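Local atomic coordinates of flocculation protein FLO11 (Saccharomyces cerevisiae, PDB entry 4UYS), a protein that mediates homotypic cell-cell adhesion during yeast flocculation and takes part in substrate adhesion, invasive growth, pseudohyphae formation and biofilm development. Residues S111-M116 / G165-I170. Numbering follows the deposited sequence.
Sequences SCQVWM and GFYWNI
Tyr167 stands between Trp115 and Gln113 on one side of a short antiparallel ribbon. Its CD2 edge is directed at a face of the indole in an edge-to-face stack, with planes 79° apart and CD2 3.8 Å from Trp115 CH2. The ring's other edge meets the Gln113 amide, whose plane stands steeply to it, with NE2 3.5 Å from Tyr167 CE1. CG of Tyr167 sits between its backbone N and carbonyl carbon (chi1 55°), which raises the ring off the strand into this slot. Water links the polar ends: one molecule joins Gln113 OE1 to Tyr167 OH, another takes a hydrogen bond from Gln113 NE2 and gives one to Asn169 OD1.

Beneath these side chains, Val114 and Trp168 form a hydrogen-bonded pair, with Val114 N 2.8 Å from Trp168 O and Trp168 N 3.1 Å from Val114 O. Further bonds run from Ile170 N to Cys112 O and from Met116 N to Phe166 O. Strand 113-115 thus forms one edge of a three-stranded antiparallel sheet in the Flo11 domain, with 166-169 in the middle and 12-13 beyond it. Aromatic residues form two hydrophobic bands on the surface of this domain that confer homophilic binding.

The reverse side is apolar. Met116 lays CB 3.5 Å from CZ3 of Trp168, while its extended chain (CG anti to the backbone N, chi1 -176°) bends at the sulfur and brings CE to the edge of the Phe166 ring; SD makes Met-aromatic contacts with both rings. Val114 CB packs on Ile170 CG1, 3.8 Å away. Farther out, Tyr47 and Ile49 of strand 46-55 pack against Trp168, and Cys112 is tied to Cys176 by a disulfide.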
loop_
_atom_site.group_PDB
_atom_site.type_symbol
_atom_site.label_atom_id
_atom_site.label_comp_id
_atom_site.label_asym_id
_atom_site.label_seq_id
_atom_site.Cartn_x
_atom_site.Cartn_y
_atom_site.Cartn_z
ATOM N N SER A 111 -18.744 11.116 11.889
ATOM C CA SER A 111 -18.624 12.564 11.856
ATOM C C SER A 111 -17.188 13.025 11.987
ATOM O O SER A 111 -16.914 14.176 11.681
ATOM C CB SER A 111 -19.429 13.194 12.984
ATOM O OG SER A 111 -19.011 12.655 14.225
ATOM N N CYS A 112 -16.286 12.181 12.465
ATOM C CA CYS A 112 -14.902 12.565 12.706
ATOM C C CYS A 112 -13.859 11.896 11.833
ATOM O O CYS A 112 -12.763 12.425 11.756
ATOM C CB CYS A 112 -14.510 12.343 14.177
ATOM S SG CYS A 112 -15.243 13.535 15.304
ATOM N N GLN A 113 -14.156 10.722 11.257
ATOM C CA GLN A 113 -13.150 9.904 10.601
ATOM C C GLN A 113 -13.523 9.610 9.154
ATOM O O GLN A 113 -14.694 9.539 8.808
ATOM C CB GLN A 113 -13.007 8.599 11.379
ATOM C CG GLN A 113 -12.367 8.779 12.750
ATOM C CD GLN A 113 -12.476 7.557 13.643
ATOM O OE1 GLN A 113 -13.547 6.990 13.821
ATOM N NE2 GLN A 113 -11.354 7.128 14.169
ATOM N N VAL A 114 -12.494 9.394 8.341
ATOM C CA VAL A 114 -12.616 9.213 6.894
ATOM C C VAL A 114 -11.746 8.036 6.444
ATOM O O VAL A 114 -10.640 7.868 6.926
ATOM C CB VAL A 114 -12.293 10.522 6.124
ATOM C CG1 VAL A 114 -10.866 10.975 6.368
ATOM C CG2 VAL A 114 -12.622 10.406 4.662
ATOM N N TRP A 115 -12.281 7.260 5.522
ATOM C CA TRP A 115 -11.570 6.104 4.960
ATOM C C TRP A 115 -10.466 6.504 3.997
ATOM O O TRP A 115 -10.612 7.374 3.127
ATOM C CB TRP A 115 -12.526 5.200 4.179
ATOM C CG TRP A 115 -13.366 4.268 5.021
ATOM C CD1 TRP A 115 -14.689 4.419 5.312
ATOM C CD2 TRP A 115 -12.952 3.051 5.657
ATOM N NE1 TRP A 115 -15.134 3.376 6.080
ATOM C CE2 TRP A 115 -14.086 2.523 6.320
ATOM C CE3 TRP A 115 -11.740 2.361 5.698
ATOM C CZ2 TRP A 115 -14.031 1.320 7.028
ATOM C CZ3 TRP A 115 -11.692 1.181 6.387
ATOM C CH2 TRP A 115 -12.825 0.667 7.042
ATOM N N MET A 116 -9.333 5.822 4.086
ATOM C CA MET A 116 -8.354 5.800 3.031
ATOM C C MET A 116 -8.973 5.210 1.779
ATOM O O MET A 116 -9.565 4.134 1.848
ATOM C CB MET A 116 -7.175 4.925 3.450
ATOM C CG MET A 116 -6.018 4.876 2.474
ATOM S SD MET A 116 -4.708 3.737 3.011
ATOM C CE MET A 116 -5.384 2.203 2.446
ATOM N N GLY A 165 -7.517 -2.095 4.998
ATOM C CA GLY A 165 -7.872 -0.668 4.838
ATOM C C GLY A 165 -7.684 0.078 6.156
ATOM O O GLY A 165 -7.526 -0.525 7.230
ATOM N N PHE A 166 -7.673 1.405 6.058
ATOM C CA PHE A 166 -7.386 2.279 7.171
ATOM C C PHE A 166 -8.293 3.504 7.123
ATOM O O PHE A 166 -8.812 3.876 6.070
ATOM C CB PHE A 166 -5.943 2.821 7.058
ATOM C CG PHE A 166 -4.907 1.723 7.281
ATOM C CD1 PHE A 166 -4.487 0.904 6.249
ATOM C CD2 PHE A 166 -4.327 1.547 8.512
ATOM C CE1 PHE A 166 -3.563 -0.108 6.472
ATOM C CE2 PHE A 166 -3.405 0.537 8.741
ATOM C CZ PHE A 166 -3.005 -0.258 7.707
ATOM N N TYR A 167 -8.478 4.104 8.283
ATOM C CA TYR A 167 -9.153 5.389 8.383
ATOM C C TYR A 167 -8.462 6.261 9.429
ATOM O O TYR A 167 -7.651 5.817 10.240
ATOM C CB TYR A 167 -10.639 5.233 8.636
ATOM C CG TYR A 167 -11.125 4.424 9.822
ATOM C CD1 TYR A 167 -11.157 4.945 11.108
ATOM C CD2 TYR A 167 -11.652 3.150 9.660
ATOM C CE1 TYR A 167 -11.688 4.252 12.162
ATOM C CE2 TYR A 167 -12.176 2.446 10.716
ATOM C CZ TYR A 167 -12.177 3.008 11.966
ATOM O OH TYR A 167 -12.708 2.367 13.065
ATOM N N TRP A 168 -8.793 7.557 9.381
ATOM C CA TRP A 168 -8.151 8.540 10.243
ATOM C C TRP A 168 -9.060 9.773 10.364
ATOM O O TRP A 168 -10.104 9.855 9.730
ATOM C CB TRP A 168 -6.785 8.939 9.696
ATOM C CG TRP A 168 -6.782 9.407 8.271
ATOM C CD1 TRP A 168 -7.187 10.612 7.805
ATOM C CD2 TRP A 168 -6.363 8.665 7.130
ATOM N NE1 TRP A 168 -7.026 10.681 6.448
ATOM C CE2 TRP A 168 -6.518 9.498 6.007
ATOM C CE3 TRP A 168 -5.810 7.386 6.942
ATOM C CZ2 TRP A 168 -6.136 9.111 4.733
ATOM C CZ3 TRP A 168 -5.419 7.019 5.669
ATOM C CH2 TRP A 168 -5.583 7.889 4.584
ATOM N N ASN A 169 -8.664 10.735 11.178
ATOM C CA ASN A 169 -9.506 11.903 11.392
ATOM C C ASN A 169 -9.561 12.842 10.195
ATOM O O ASN A 169 -8.555 13.163 9.620
ATOM C CB ASN A 169 -9.089 12.659 12.638
ATOM C CG ASN A 169 -9.572 12.028 13.933
ATOM O OD1 ASN A 169 -9.741 10.814 14.029
ATOM N ND2 ASN A 169 -9.830 12.860 14.944
ATOM N N ILE A 170 -10.779 13.263 9.889
ATOM C CA ILE A 170 -11.009 14.277 8.855
ATOM C C ILE A 170 -10.184 15.503 9.173
ATOM O O ILE A 170 -10.173 15.997 10.300
ATOM C CB ILE A 170 -12.509 14.620 8.755
ATOM C CG1 ILE A 170 -13.329 13.380 8.364
ATOM C CG2 ILE A 170 -12.756 15.799 7.809
ATOM C CD1 ILE A 170 -14.816 13.507 8.616
HETATM O O HOH W 1 -11.966 15.230 12.266
HETATM O O HOH W 2 -8.738 8.215 13.692
HETATM O O HOH W 3 -14.354 4.571 14.700
HETATM O O HOH W 4 -9.103 1.733 3.185
#